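Local atomic coordinates of aminotransferase (Paracoccus denitrificans, PDB entry 4GRX), a protein that probably transfers amino groups between amines and carbonyl compounds with a pyridoxal phosphate cofactor, as a class III omega-aminotransferase. Residues D262-F274 against W281-S295. Numbering follows the deposited sequence.
Sequences DIPMISDEVICGF and WGCLTYDFMPDAIIS
Glu269 reaches across to the start of the short helix 282-285 and takes both of its first backbone N-H groups: Gly282 N gives to OE1 at 2.9 Å, and Cys283 N to OE2 at 3.0 Å through the syn lone pair. A bend at chi2 (-78°) turns the carboxylate back onto the helix end. Ser267 OG adds a third bond, meeting OE2 from above the carboxylate plane. Beneath this head group the Glu269 chain is well enclosed: CB sits at the edge of the Trp281 ring, and CG lies 3.7 Å from Ile293 CG2. An alanine in place of Glu269 would probably leave the N-H groups of Gly282 and Cys283 without their acceptor and open a gap beside the indole.

Strands 265-268 and 292-295 run parallel here, neighbours in the seven-stranded sheet of the fold type I PLP enzymes. Ser267 N bonds to Ala292 O, and Ile294 N to Ser267 O at 2.9 Å. On one face Ile266 CG2 meets Ile294 CG1 at 3.7 Å, under helix 129-146; on the other, Met265 CE touches Phe288 CE2 at 3.8 Å, and its sulfur lies obliquely beside the same ring, a Met-aromatic contact.

The side open to solvent is at Asp291, which is partly exposed. Its OD2 takes Met265 N at 2.7 Å on the anti lone pair, in a nearly straight bond (167°), while a water bridges the same oxygen to Ile263 O.

Asp268 leaves the strand pair on the Ile294 side, its OD1 closing an Asx turn with Val270 N and its OD2 bonded to His163 and Asn133, close to the pyridine N1 of the cofactor carried by the modified Lys297. The chemistry thus implies two buried carboxylates with separate tasks: Glu269 ties the crossover helix to the sheet, and Asp268 faces the cofactor.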
loop_
_atom_site.group_PDB
_atom_site.type_symbol
_atom_site.label_atom_id
_atom_site.label_comp_id
_atom_site.label_asym_id
_atom_site.label_seq_id
_atom_site.Cartn_x
_atom_site.Cartn_y
_atom_site.Cartn_z
ATOM N N ASP A 262 20.253 18.498 13.218
ATOM C CA ASP A 262 19.609 17.248 13.631
ATOM C C ASP A 262 18.295 16.982 12.874
ATOM O O ASP A 262 17.238 16.770 13.488
ATOM C CB ASP A 262 19.331 17.221 15.145
ATOM C CG ASP A 262 20.584 17.387 15.998
ATOM O OD1 ASP A 262 21.692 16.949 15.598
ATOM O OD2 ASP A 262 20.434 17.952 17.107
ATOM N N ILE A 263 18.381 16.989 11.545
ATOM C CA ILE A 263 17.269 16.633 10.663
ATOM C C ILE A 263 17.633 15.386 9.844
ATOM O O ILE A 263 18.450 15.461 8.923
ATOM C CB ILE A 263 16.902 17.804 9.720
ATOM C CG1 ILE A 263 16.503 19.023 10.559
ATOM C CG2 ILE A 263 15.811 17.396 8.727
ATOM C CD1 ILE A 263 16.264 20.291 9.765
ATOM N N PRO A 264 17.024 14.235 10.180
ATOM C CA PRO A 264 17.215 12.991 9.449
ATOM C C PRO A 264 17.092 13.161 7.934
ATOM O O PRO A 264 16.176 13.839 7.442
ATOM C CB PRO A 264 16.088 12.116 9.984
ATOM C CG PRO A 264 15.958 12.563 11.408
ATOM C CD PRO A 264 16.119 14.054 11.335
ATOM N N MET A 265 18.021 12.563 7.201
ATOM C CA MET A 265 18.013 12.640 5.753
ATOM C C MET A 265 17.645 11.282 5.192
ATOM O O MET A 265 18.329 10.288 5.434
ATOM C CB MET A 265 19.369 13.117 5.207
ATOM C CG MET A 265 19.353 13.477 3.738
ATOM S SD MET A 265 19.472 12.013 2.692
ATOM C CE MET A 265 18.800 12.653 1.157
ATOM N N ILE A 266 16.557 11.257 4.430
ATOM C CA ILE A 266 16.034 10.019 3.888
ATOM C C ILE A 266 16.218 10.035 2.386
ATOM O O ILE A 266 15.825 10.999 1.711
ATOM C CB ILE A 266 14.538 9.886 4.197
ATOM C CG1 ILE A 266 14.236 10.265 5.660
ATOM C CG2 ILE A 266 14.017 8.514 3.778
ATOM C CD1 ILE A 266 14.662 9.241 6.674
ATOM N N SER A 267 16.822 8.971 1.866
ATOM C CA SER A 267 16.995 8.837 0.429
ATOM C C SER A 267 15.918 7.964 -0.204
ATOM O O SER A 267 15.842 6.761 0.046
ATOM C CB SER A 267 18.389 8.302 0.085
ATOM O OG SER A 267 18.564 8.281 -1.327
ATOM N N ASP A 268 15.087 8.579 -1.027
ATOM C CA ASP A 268 14.067 7.838 -1.748
ATOM C C ASP A 268 14.687 7.166 -2.979
ATOM O O ASP A 268 14.862 7.784 -4.026
ATOM C CB ASP A 268 12.894 8.754 -2.118
ATOM C CG ASP A 268 11.684 7.978 -2.619
ATOM O OD1 ASP A 268 11.853 6.782 -2.975
ATOM O OD2 ASP A 268 10.580 8.574 -2.673
ATOM N N GLU A 269 15.019 5.891 -2.820
ATOM C CA GLU A 269 15.670 5.084 -3.835
ATOM C C GLU A 269 14.659 4.177 -4.538
ATOM O O GLU A 269 15.006 3.099 -5.033
ATOM C CB GLU A 269 16.759 4.225 -3.183
ATOM C CG GLU A 269 17.886 5.006 -2.511
ATOM C CD GLU A 269 18.893 5.559 -3.507
ATOM O OE1 GLU A 269 18.758 5.284 -4.724
ATOM O OE2 GLU A 269 19.824 6.268 -3.089
ATOM N N VAL A 270 13.406 4.600 -4.588
ATOM C CA VAL A 270 12.377 3.773 -5.212
ATOM C C VAL A 270 12.625 3.543 -6.718
ATOM O O VAL A 270 12.244 2.499 -7.255
ATOM C CB VAL A 270 10.949 4.301 -4.927
ATOM C CG1 VAL A 270 9.952 3.779 -5.945
ATOM C CG2 VAL A 270 10.507 3.892 -3.534
ATOM N N ILE A 271 13.272 4.506 -7.380
ATOM C CA ILE A 271 13.631 4.381 -8.799
ATOM C C ILE A 271 15.138 4.191 -8.986
ATOM O O ILE A 271 15.584 3.544 -9.953
ATOM C CB ILE A 271 13.161 5.597 -9.620
ATOM C CG1 ILE A 271 11.652 5.501 -9.852
ATOM C CG2 ILE A 271 13.905 5.672 -10.946
ATOM C CD1 ILE A 271 11.080 6.722 -10.505
ATOM N N CYS A 272 15.910 4.746 -8.055
ATOM C CA CYS A 272 17.352 4.786 -8.209
ATOM C C CYS A 272 18.001 3.540 -7.633
ATOM O O CYS A 272 19.163 3.233 -7.940
ATOM C CB CYS A 272 17.922 6.074 -7.598
ATOM S SG CYS A 272 17.446 7.578 -8.499
ATOM N N GLY A 273 17.225 2.812 -6.828
ATOM C CA GLY A 273 17.691 1.571 -6.208
ATOM C C GLY A 273 17.981 0.479 -7.227
ATOM O O GLY A 273 17.179 0.226 -8.123
ATOM N N PHE A 274 19.131 -0.177 -7.076
ATOM C CA PHE A 274 19.554 -1.266 -7.966
ATOM C C PHE A 274 19.644 -0.890 -9.433
ATOM O O PHE A 274 18.954 -1.504 -10.255
ATOM C CB PHE A 274 18.622 -2.468 -7.833
ATOM C CG PHE A 274 18.408 -2.897 -6.431
ATOM C CD1 PHE A 274 17.231 -2.590 -5.782
ATOM C CD2 PHE A 274 19.402 -3.593 -5.745
ATOM C CE1 PHE A 274 17.038 -2.980 -4.463
ATOM C CE2 PHE A 274 19.217 -3.986 -4.428
ATOM C CZ PHE A 274 18.031 -3.670 -3.786
ATOM N N TRP A 281 22.834 2.243 -5.886
ATOM C CA TRP A 281 22.028 3.272 -5.264
ATOM C C TRP A 281 22.373 4.580 -5.858
ATOM O O TRP A 281 23.527 4.820 -6.214
ATOM C CB TRP A 281 22.282 3.332 -3.759
ATOM C CG TRP A 281 22.046 2.020 -3.069
ATOM C CD1 TRP A 281 23.002 1.145 -2.558
ATOM C CD2 TRP A 281 20.757 1.371 -2.812
ATOM N NE1 TRP A 281 22.408 0.039 -2.004
ATOM C CE2 TRP A 281 21.064 0.106 -2.127
ATOM C CE3 TRP A 281 19.429 1.693 -3.071
ATOM C CZ2 TRP A 281 20.071 -0.779 -1.737
ATOM C CZ3 TRP A 281 18.438 0.793 -2.662
ATOM C CH2 TRP A 281 18.754 -0.409 -2.010
ATOM N N GLY A 282 21.367 5.450 -5.940
ATOM C CA GLY A 282 21.570 6.834 -6.344
ATOM C C GLY A 282 22.523 7.590 -5.432
ATOM O O GLY A 282 23.315 8.413 -5.906
ATOM N N CYS A 283 22.470 7.301 -4.134
ATOM C CA CYS A 283 23.377 7.928 -3.182
ATOM C C CYS A 283 24.837 7.452 -3.322
ATOM O O CYS A 283 25.769 8.158 -2.936
ATOM C CB CYS A 283 22.859 7.783 -1.750
ATOM S SG CYS A 283 22.599 6.085 -1.198
ATOM N N LEU A 284 25.047 6.267 -3.882
ATOM C CA LEU A 284 26.386 5.903 -4.318
ATOM C C LEU A 284 26.814 6.808 -5.473
ATOM O O LEU A 284 27.886 7.401 -5.412
ATOM C CB LEU A 284 26.491 4.418 -4.704
ATOM C CG LEU A 284 26.299 3.408 -3.563
ATOM C CD1 LEU A 284 26.241 1.972 -4.076
ATOM C CD2 LEU A 284 27.341 3.551 -2.461
ATOM N N THR A 285 25.959 6.949 -6.492
ATOM C CA THR A 285 26.291 7.708 -7.712
ATOM C C THR A 285 26.627 9.168 -7.420
ATOM O O THR A 285 27.527 9.735 -8.029
ATOM C CB THR A 285 25.159 7.630 -8.766
ATOM O OG1 THR A 285 24.944 6.259 -9.133
ATOM C CG2 THR A 285 25.507 8.431 -10.030
ATOM N N TYR A 286 25.902 9.756 -6.475
ATOM C CA TYR A 286 26.075 11.146 -6.109
ATOM C C TYR A 286 26.826 11.309 -4.802
ATOM O O TYR A 286 26.917 12.416 -4.271
ATOM C CB TYR A 286 24.713 11.865 -6.107
ATOM C CG TYR A 286 24.192 12.022 -7.518
ATOM C CD1 TYR A 286 24.679 13.034 -8.353
ATOM C CD2 TYR A 286 23.268 11.128 -8.040
ATOM C CE1 TYR A 286 24.241 13.168 -9.658
ATOM C CE2 TYR A 286 22.826 11.250 -9.348
ATOM C CZ TYR A 286 23.320 12.268 -10.150
ATOM O OH TYR A 286 22.883 12.383 -11.448
ATOM N N ASP A 287 27.357 10.200 -4.287
ATOM C CA ASP A 287 28.357 10.201 -3.202
ATOM C C ASP A 287 27.916 10.902 -1.897
ATOM O O ASP A 287 28.581 11.825 -1.434
ATOM C CB ASP A 287 29.682 10.799 -3.720
ATOM C CG ASP A 287 30.912 10.293 -2.954
ATOM O OD1 ASP A 287 31.094 9.056 -2.838
ATOM O OD2 ASP A 287 31.722 11.137 -2.493
ATOM N N PHE A 288 26.785 10.481 -1.328
ATOM C CA PHE A 288 26.369 10.930 0.010
ATOM C C PHE A 288 25.862 9.748 0.827
ATOM O O PHE A 288 25.431 8.753 0.252
ATOM C CB PHE A 288 25.321 12.063 -0.045
ATOM C CG PHE A 288 23.971 11.636 -0.557
ATOM C CD1 PHE A 288 23.648 11.771 -1.899
ATOM C CD2 PHE A 288 23.017 11.102 0.306
ATOM C CE1 PHE A 288 22.406 11.388 -2.370
ATOM C CE2 PHE A 288 21.781 10.710 -0.159
ATOM C CZ PHE A 288 21.472 10.860 -1.500
ATOM N N MET A 289 25.930 9.872 2.158
ATOM C CA MET A 289 25.419 8.867 3.099
ATOM C C MET A 289 24.084 9.307 3.730
ATOM O O MET A 289 24.046 10.282 4.477
ATOM C CB MET A 289 26.453 8.574 4.199
ATOM C CG MET A 289 26.101 7.381 5.089
ATOM S SD MET A 289 25.980 5.796 4.203
ATOM C CE MET A 289 27.704 5.332 4.023
ATOM N N PRO A 290 22.982 8.594 3.418
ATOM C CA PRO A 290 21.703 8.949 4.020
ATOM C C PRO A 290 21.584 8.286 5.370
ATOM O O PRO A 290 22.379 7.409 5.686
ATOM C CB PRO A 290 20.686 8.353 3.051
ATOM C CG PRO A 290 21.375 7.141 2.523
ATOM C CD PRO A 290 22.843 7.488 2.448
ATOM N N ASP A 291 20.613 8.726 6.157
ATOM C CA ASP A 291 20.309 8.118 7.423
ATOM C C ASP A 291 19.368 6.929 7.228
ATOM O O ASP A 291 19.287 6.057 8.083
ATOM C CB ASP A 291 19.685 9.149 8.348
ATOM C CG ASP A 291 20.596 10.331 8.605
ATOM O OD1 ASP A 291 21.752 10.092 9.022
ATOM O OD2 ASP A 291 20.155 11.502 8.420
ATOM N N ALA A 292 18.652 6.901 6.110
ATOM C CA ALA A 292 17.780 5.774 5.763
ATOM C C ALA A 292 17.515 5.711 4.256
ATOM O O ALA A 292 17.796 6.670 3.531
ATOM C CB ALA A 292 16.469 5.845 6.529
ATOM N N ILE A 293 16.981 4.582 3.796
ATOM C CA ILE A 293 16.694 4.381 2.382
ATOM C C ILE A 293 15.290 3.818 2.171
ATOM O O ILE A 293 14.866 2.899 2.874
ATOM C CB ILE A 293 17.760 3.470 1.736
ATOM C CG1 ILE A 293 19.013 4.294 1.453
ATOM C CG2 ILE A 293 17.253 2.807 0.458
ATOM C CD1 ILE A 293 20.213 3.485 1.012
ATOM N N ILE A 294 14.573 4.382 1.206
ATOM C CA ILE A 294 13.258 3.877 0.834
ATOM C C ILE A 294 13.406 3.156 -0.496
ATOM O O ILE A 294 13.817 3.751 -1.488
ATOM C CB ILE A 294 12.209 5.012 0.705
ATOM C CG1 ILE A 294 12.231 5.926 1.917
ATOM C CG2 ILE A 294 10.809 4.444 0.520
ATOM C CD1 ILE A 294 11.949 5.223 3.223
ATOM N N SER A 295 13.074 1.873 -0.510
ATOM C CA SER A 295 13.253 1.048 -1.700
ATOM C C SER A 295 11.951 0.381 -2.150
ATOM O O SER A 295 11.088 0.074 -1.326
ATOM C CB SER A 295 14.322 -0.008 -1.432
ATOM O OG SER A 295 14.118 -1.175 -2.211
HETATM O O HOH W 1 21.117 14.232 8.901
#